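Long-range contacts in odorant-binding protein 2a (Homo sapiens, PDB 4RUN), which binds and transports small hydrophobic volatile molecules, preferring aldehydes and large fatty acids, as a monomeric lipocalin: residues I60-L65 / S76-R81; G80-Y85 / F97-Q102. The protein carries 2 engineered substitutions. All blocks are in the same frame, centred on the assembly; numbering follows the deposited sequence.

Contact 1 (I60-L65 / S76-R81); sequences IQKKIL and SAYGGR. With FLC (citrate anion), chain C.
Ile64 and Tyr78 carry the apolar part of this contact. The phenol comes in obliquely with its hydroxyl end leading, and Ile64 CG1 rests 4.2 Å from Tyr78 CZ. The other branch of the isoleucine, CG2, meets the methyl of Ala77, CB, at 3.7 Å. A branched aliphatic residue suits this place because it can serve both neighbours at once, and alanine because its short methyl points toward segment 60-65. Ala77 CA also approaches Leu65 O, at 3.5 Å, in a CA-H...O contact. No hydrogen bond joins the two segments directly.

The polar link runs through a citrate, probably from the crystallisation liquor. Tyr78, a long flat side chain ending in a donor, bonds OA1 through its OH (3.3 Å), while Lys62 supplies charge, its NZ donating to OG2 (3.2 Å). The lysine chain, bent at chi2 (-76°), passes CD and CE along OA2, the other oxygen of the carboxylate bound by Tyr78. A methionine in place of Lys62 would probably leave the carboxylate of OG2 without its charged partner from this strand.

Strand 58-66 pairs with strand 47-55, and strand 74-77 with strand 82-88; the contact bridges two lipocalin barrel strands not paired with each other.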
loop_
_atom_site.group_PDB
_atom_site.type_symbol
_atom_site.label_atom_id
_atom_site.label_comp_id
_atom_site.label_asym_id
_atom_site.label_seq_id
_atom_site.Cartn_x
_atom_site.Cartn_y
_atom_site.Cartn_z
ATOM N N ILE A 60 6.377 -11.372 7.747
ATOM C CA ILE A 60 7.385 -10.596 7.041
ATOM C C ILE A 60 7.394 -9.142 7.506
ATOM O O ILE A 60 6.355 -8.494 7.608
ATOM C CB ILE A 60 7.207 -10.722 5.520
ATOM C CG1 ILE A 60 7.561 -12.143 5.083
ATOM C CG2 ILE A 60 8.111 -9.743 4.781
ATOM C CD1 ILE A 60 6.867 -12.591 3.830
ATOM N N GLN A 61 8.595 -8.660 7.808
ATOM C CA GLN A 61 8.815 -7.343 8.351
ATOM C C GLN A 61 9.358 -6.443 7.269
ATOM O O GLN A 61 10.247 -6.852 6.527
ATOM C CB GLN A 61 9.870 -7.483 9.440
ATOM C CG GLN A 61 10.006 -6.291 10.358
ATOM C CD GLN A 61 10.084 -6.710 11.810
ATOM O OE1 GLN A 61 10.764 -7.678 12.154
ATOM N NE2 GLN A 61 9.373 -5.990 12.671
ATOM N N LYS A 62 8.833 -5.223 7.191
ATOM C CA LYS A 62 9.245 -4.256 6.185
ATOM C C LYS A 62 9.531 -2.927 6.854
ATOM O O LYS A 62 8.930 -2.580 7.865
ATOM C CB LYS A 62 8.156 -4.075 5.132
ATOM C CG LYS A 62 7.980 -5.255 4.192
ATOM C CD LYS A 62 9.089 -5.324 3.151
ATOM C CE LYS A 62 9.165 -6.703 2.513
ATOM N NZ LYS A 62 10.307 -6.836 1.565
ATOM N N LYS A 63 10.471 -2.197 6.276
ATOM C CA LYS A 63 10.887 -0.896 6.775
ATOM C C LYS A 63 11.440 -0.185 5.564
ATOM O O LYS A 63 12.545 -0.478 5.118
ATOM C CB LYS A 63 11.947 -1.039 7.865
ATOM C CG LYS A 63 12.468 0.271 8.448
ATOM C CD LYS A 63 13.286 -0.004 9.700
ATOM C CE LYS A 63 13.868 1.269 10.286
ATOM N NZ LYS A 63 14.654 1.022 11.530
ATOM N N ILE A 64 10.653 0.733 5.019
ATOM C CA ILE A 64 10.921 1.256 3.697
ATOM C C ILE A 64 11.244 2.728 3.740
ATOM O O ILE A 64 10.423 3.535 4.142
ATOM C CB ILE A 64 9.717 1.058 2.774
ATOM C CG1 ILE A 64 9.388 -0.427 2.683
ATOM C CG2 ILE A 64 10.006 1.643 1.391
ATOM C CD1 ILE A 64 8.166 -0.731 1.847
ATOM N N LEU A 65 12.449 3.055 3.295
ATOM C CA LEU A 65 12.839 4.422 3.068
ATOM C C LEU A 65 12.136 4.929 1.812
ATOM O O LEU A 65 12.300 4.356 0.730
ATOM C CB LEU A 65 14.354 4.486 2.914
ATOM C CG LEU A 65 14.990 5.841 2.617
ATOM C CD1 LEU A 65 14.517 6.903 3.595
ATOM C CD2 LEU A 65 16.506 5.718 2.624
ATOM N N SER A 76 9.879 7.688 -3.944
ATOM C CA SER A 76 10.655 6.593 -4.507
ATOM C C SER A 76 11.303 5.784 -3.394
ATOM O O SER A 76 11.594 6.313 -2.318
ATOM C CB SER A 76 11.716 7.132 -5.473
ATOM O OG SER A 76 12.607 8.002 -4.822
ATOM N N ALA A 77 11.538 4.503 -3.663
ATOM C CA ALA A 77 12.134 3.605 -2.679
ATOM C C ALA A 77 13.075 2.635 -3.355
ATOM O O ALA A 77 12.975 2.408 -4.562
ATOM C CB ALA A 77 11.055 2.852 -1.932
ATOM N N TYR A 78 13.987 2.072 -2.560
ATOM C CA TYR A 78 14.991 1.136 -3.038
ATOM C C TYR A 78 15.763 1.731 -4.220
ATOM O O TYR A 78 15.828 1.133 -5.293
ATOM C CB TYR A 78 14.342 -0.196 -3.433
ATOM C CG TYR A 78 13.357 -0.770 -2.422
ATOM C CD1 TYR A 78 13.791 -1.350 -1.238
ATOM C CD2 TYR A 78 11.991 -0.770 -2.677
ATOM C CE1 TYR A 78 12.889 -1.894 -0.328
ATOM C CE2 TYR A 78 11.083 -1.314 -1.779
ATOM C CZ TYR A 78 11.535 -1.872 -0.605
ATOM O OH TYR A 78 10.626 -2.409 0.285
ATOM N N GLY A 79 16.330 2.917 -4.017
ATOM C CA GLY A 79 17.145 3.582 -5.027
ATOM C C GLY A 79 16.406 4.015 -6.281
ATOM O O GLY A 79 17.034 4.246 -7.311
ATOM N N GLY A 80 15.082 4.137 -6.214
ATOM C CA GLY A 80 14.276 4.464 -7.396
ATOM C C GLY A 80 13.818 3.253 -8.196
ATOM O O GLY A 80 13.261 3.392 -9.284
ATOM N N ARG A 81 14.074 2.061 -7.671
ATOM C CA ARG A 81 13.532 0.826 -8.235
ATOM C C ARG A 81 11.992 0.871 -8.209
ATOM O O ARG A 81 11.327 0.472 -9.171
ATOM C CB ARG A 81 14.042 -0.362 -7.415
ATOM C CG ARG A 81 13.832 -1.735 -8.031
ATOM C CD ARG A 81 14.106 -2.826 -7.014
ATOM N NE ARG A 81 12.896 -3.063 -6.229
ATOM C CZ ARG A 81 12.850 -3.478 -4.967
ATOM N NH1 ARG A 81 13.954 -3.732 -4.282
ATOM N NH2 ARG A 81 11.661 -3.650 -4.383
HETATM C CAC FLC C . 7.422 -4.627 -0.844
HETATM C CA FLC C . 6.455 -5.389 -1.742
HETATM C CB FLC C . 6.959 -6.765 -2.186
HETATM C CBC FLC C . 5.990 -7.346 -3.205
HETATM C CG FLC C . 8.314 -6.676 -2.894
HETATM C CGC FLC C . 9.576 -6.946 -2.081
HETATM O OA1 FLC C . 7.983 -3.585 -1.266
HETATM O OA2 FLC C . 7.621 -5.059 0.310
HETATM O OB1 FLC C . 5.959 -6.862 -4.367
HETATM O OB2 FLC C . 5.257 -8.309 -2.878
HETATM O OG1 FLC C . 10.048 -8.116 -2.056
HETATM O OG2 FLC C . 10.132 -5.969 -1.516
HETATM O OHB FLC C . 7.045 -7.657 -1.063
#

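Contact 2 (G80-Y85 / F97-Q102); sequences GRKLIY and FYSKDQ. Engineered in segment 97-102: Ser99 (natural residue Cys).
Lys82 and Asp101 face each other as a non-hydrogen-bonded pair where strands 82-88 and 95-103 run antiparallel in a hairpin. Lys82 can be followed outward from the backbone. Its CB lies 3.5 Å from Asp101 OD1, CG passes near both that oxygen and Lys100 O, and CD skirts the carboxylate at CG and OD2. With CG anti to the backbone N (chi1 -174°) and the chain extended beyond it, the lysine reaches along the barrel wall until CE meets Ser99 OG at 3.5 Å; Ser99 is an engineered replacement for cysteine. NZ at the tip goes past Asp101 to hydrogen-bond a citrate.

The aspartate is held instead by Arg81. Arg81 NE gives Asp101 OD1 a bond of 3.0 Å that is nearly straight (167°); OD1 uses its syn lone pair and lies 7° out of the guanidinium plane. NH2 adds weak bonds to both oxygens, and the two flat groups lie nearly coplanar. Arg103 forms a second salt bridge to OD2.

At the other end, Ile84 CG2 packs obliquely against the ring of Phe97, nearest CE2. On the Leu83 and Lys100 face, Tyr85 and Tyr98 lie side by side, pointing the same way, with Tyr98 O at the edge of the Tyr85 ring. Between the strands, paired bonds link Leu83 with Lys100 and Tyr85 with Tyr98, and Tyr85 N reaches Tyr98 O at 2.8 Å. Gln102 N to Arg81 O, also 2.8 Å, extends the pairing to where Arg81 and Lys82 both face Ala77 in a classic beta bulge.

Two arginines on one carboxylate, with a lysine ammonium nearby, would be expected to favour its ionised form. On the face of Lys82, Ile84, Ser99 and Asp101, charge gathers at the bulge end and apolar packing toward Phe97.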
loop_
_atom_site.group_PDB
_atom_site.type_symbol
_atom_site.label_atom_id
_atom_site.label_comp_id
_atom_site.label_asym_id
_atom_site.label_seq_id
_atom_site.Cartn_x
_atom_site.Cartn_y
_atom_site.Cartn_z
ATOM N N GLY A 80 15.082 4.137 -6.214
ATOM C CA GLY A 80 14.276 4.464 -7.396
ATOM C C GLY A 80 13.818 3.253 -8.196
ATOM O O GLY A 80 13.261 3.392 -9.284
ATOM N N ARG A 81 14.074 2.061 -7.671
ATOM C CA ARG A 81 13.532 0.826 -8.235
ATOM C C ARG A 81 11.992 0.871 -8.209
ATOM O O ARG A 81 11.327 0.472 -9.171
ATOM C CB ARG A 81 14.042 -0.362 -7.415
ATOM C CG ARG A 81 13.832 -1.735 -8.031
ATOM C CD ARG A 81 14.106 -2.826 -7.014
ATOM N NE ARG A 81 12.896 -3.063 -6.229
ATOM C CZ ARG A 81 12.850 -3.478 -4.967
ATOM N NH1 ARG A 81 13.954 -3.732 -4.282
ATOM N NH2 ARG A 81 11.661 -3.650 -4.383
ATOM N N LYS A 82 11.454 1.390 -7.106
ATOM C CA LYS A 82 10.022 1.469 -6.862
ATOM C C LYS A 82 9.564 2.931 -6.760
ATOM O O LYS A 82 10.209 3.743 -6.081
ATOM C CB LYS A 82 9.726 0.731 -5.563
ATOM C CG LYS A 82 8.254 0.576 -5.214
ATOM C CD LYS A 82 8.082 -0.448 -4.097
ATOM C CE LYS A 82 6.625 -0.671 -3.739
ATOM N NZ LYS A 82 6.452 -1.757 -2.728
ATOM N N LEU A 83 8.475 3.273 -7.457
ATOM C CA LEU A 83 7.851 4.592 -7.316
ATOM C C LEU A 83 6.511 4.430 -6.637
ATOM O O LEU A 83 5.804 3.454 -6.881
ATOM C CB LEU A 83 7.668 5.273 -8.669
ATOM C CG LEU A 83 8.976 5.701 -9.336
ATOM C CD1 LEU A 83 8.771 6.007 -10.813
ATOM C CD2 LEU A 83 9.560 6.895 -8.609
ATOM N N ILE A 84 6.179 5.403 -5.793
ATOM C CA ILE A 84 5.056 5.321 -4.867
ATOM C C ILE A 84 4.260 6.629 -4.878
ATOM O O ILE A 84 4.799 7.689 -4.563
ATOM C CB ILE A 84 5.568 5.080 -3.432
ATOM C CG1 ILE A 84 6.218 3.703 -3.307
ATOM C CG2 ILE A 84 4.435 5.183 -2.420
ATOM C CD1 ILE A 84 7.213 3.621 -2.166
ATOM N N TYR A 85 2.971 6.526 -5.204
ATOM C CA TYR A 85 2.065 7.673 -5.295
ATOM C C TYR A 85 1.009 7.545 -4.218
ATOM O O TYR A 85 0.476 6.457 -4.007
ATOM C CB TYR A 85 1.365 7.710 -6.653
ATOM C CG TYR A 85 2.317 7.644 -7.821
ATOM C CD1 TYR A 85 3.001 6.470 -8.123
ATOM C CD2 TYR A 85 2.551 8.750 -8.611
ATOM C CE1 TYR A 85 3.884 6.402 -9.180
ATOM C CE2 TYR A 85 3.436 8.688 -9.679
ATOM C CZ TYR A 85 4.099 7.503 -9.957
ATOM O OH TYR A 85 4.987 7.419 -11.012
ATOM N N PHE A 97 -2.691 4.096 -2.342
ATOM C CA PHE A 97 -1.248 3.973 -2.359
ATOM C C PHE A 97 -0.938 3.099 -3.557
ATOM O O PHE A 97 -1.161 1.897 -3.540
ATOM C CB PHE A 97 -0.807 3.331 -1.052
ATOM C CG PHE A 97 0.652 3.048 -0.952
ATOM C CD1 PHE A 97 1.189 1.866 -1.478
ATOM C CD2 PHE A 97 1.482 3.911 -0.256
ATOM C CE1 PHE A 97 2.535 1.583 -1.345
ATOM C CE2 PHE A 97 2.828 3.629 -0.117
ATOM C CZ PHE A 97 3.355 2.464 -0.662
ATOM N N TYR A 98 -0.453 3.730 -4.611
ATOM C CA TYR A 98 -0.210 3.073 -5.886
ATOM C C TYR A 98 1.293 2.939 -6.028
ATOM O O TYR A 98 2.010 3.903 -5.766
ATOM C CB TYR A 98 -0.806 3.942 -7.001
ATOM C CG TYR A 98 -0.751 3.350 -8.387
ATOM C CD1 TYR A 98 -1.317 2.107 -8.662
ATOM C CD2 TYR A 98 -0.157 4.054 -9.448
ATOM C CE1 TYR A 98 -1.271 1.563 -9.946
ATOM C CE2 TYR A 98 -0.108 3.524 -10.739
ATOM C CZ TYR A 98 -0.666 2.276 -10.987
ATOM O OH TYR A 98 -0.625 1.754 -12.265
ATOM N N SER A 99 1.784 1.752 -6.376
ATOM C CA SER A 99 3.221 1.557 -6.542
ATOM C C SER A 99 3.549 0.933 -7.894
ATOM O O SER A 99 2.835 0.056 -8.387
ATOM C CB SER A 99 3.798 0.703 -5.402
ATOM O OG SER A 99 3.687 -0.693 -5.658
ATOM N N LYS A 100 4.640 1.402 -8.484
ATOM C CA LYS A 100 5.189 0.836 -9.711
ATOM C C LYS A 100 6.623 0.387 -9.391
ATOM O O LYS A 100 7.460 1.211 -8.996
ATOM C CB LYS A 100 5.179 1.887 -10.827
ATOM C CG LYS A 100 3.800 2.436 -11.183
ATOM C CD LYS A 100 3.873 3.458 -12.315
ATOM C CE LYS A 100 3.951 2.777 -13.671
ATOM N NZ LYS A 100 4.377 3.651 -14.801
ATOM N N ASP A 101 6.893 -0.916 -9.523
ATOM C CA ASP A 101 8.175 -1.504 -9.102
ATOM C C ASP A 101 8.936 -2.124 -10.284
ATOM O O ASP A 101 8.502 -3.114 -10.879
ATOM C CB ASP A 101 7.876 -2.554 -8.019
ATOM C CG ASP A 101 9.064 -2.869 -7.097
ATOM O OD1 ASP A 101 10.165 -2.302 -7.240
ATOM O OD2 ASP A 101 8.875 -3.732 -6.210
ATOM N N GLN A 102 10.076 -1.526 -10.628
ATOM C CA GLN A 102 10.931 -2.059 -11.694
ATOM C C GLN A 102 11.706 -3.269 -11.162
ATOM O O GLN A 102 12.857 -3.161 -10.752
ATOM C CB GLN A 102 11.892 -0.995 -12.212
ATOM C CG GLN A 102 11.267 0.362 -12.452
ATOM C CD GLN A 102 12.293 1.409 -12.830
ATOM O OE1 GLN A 102 13.495 1.237 -12.606
ATOM N NE2 GLN A 102 11.826 2.508 -13.417
#

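Overall arrangement
Both contacts are partly buried parts of the lipocalin barrel wall, but they hold it in different ways. Contact 2 is an antiparallel hairpin with a bulge at one end, fastened by backbone hydrogen bonds and by the Arg81–Asp101 salt bridge. Contact 1 lacks cross-strand hydrogen bonds and relies on a small apolar patch. They share Gly80 and Arg81, and their centres lie 9 Å apart. The seam between them is the pairing of strands 74-77 and 82-88, where Ala77 N probably bonds to Lys82 O and Ala77 CB packs on Ile84 CD1. One citrate, probably from the crystallisation liquor, is bonded by lysines of both contacts and by Tyr78 of contact 1.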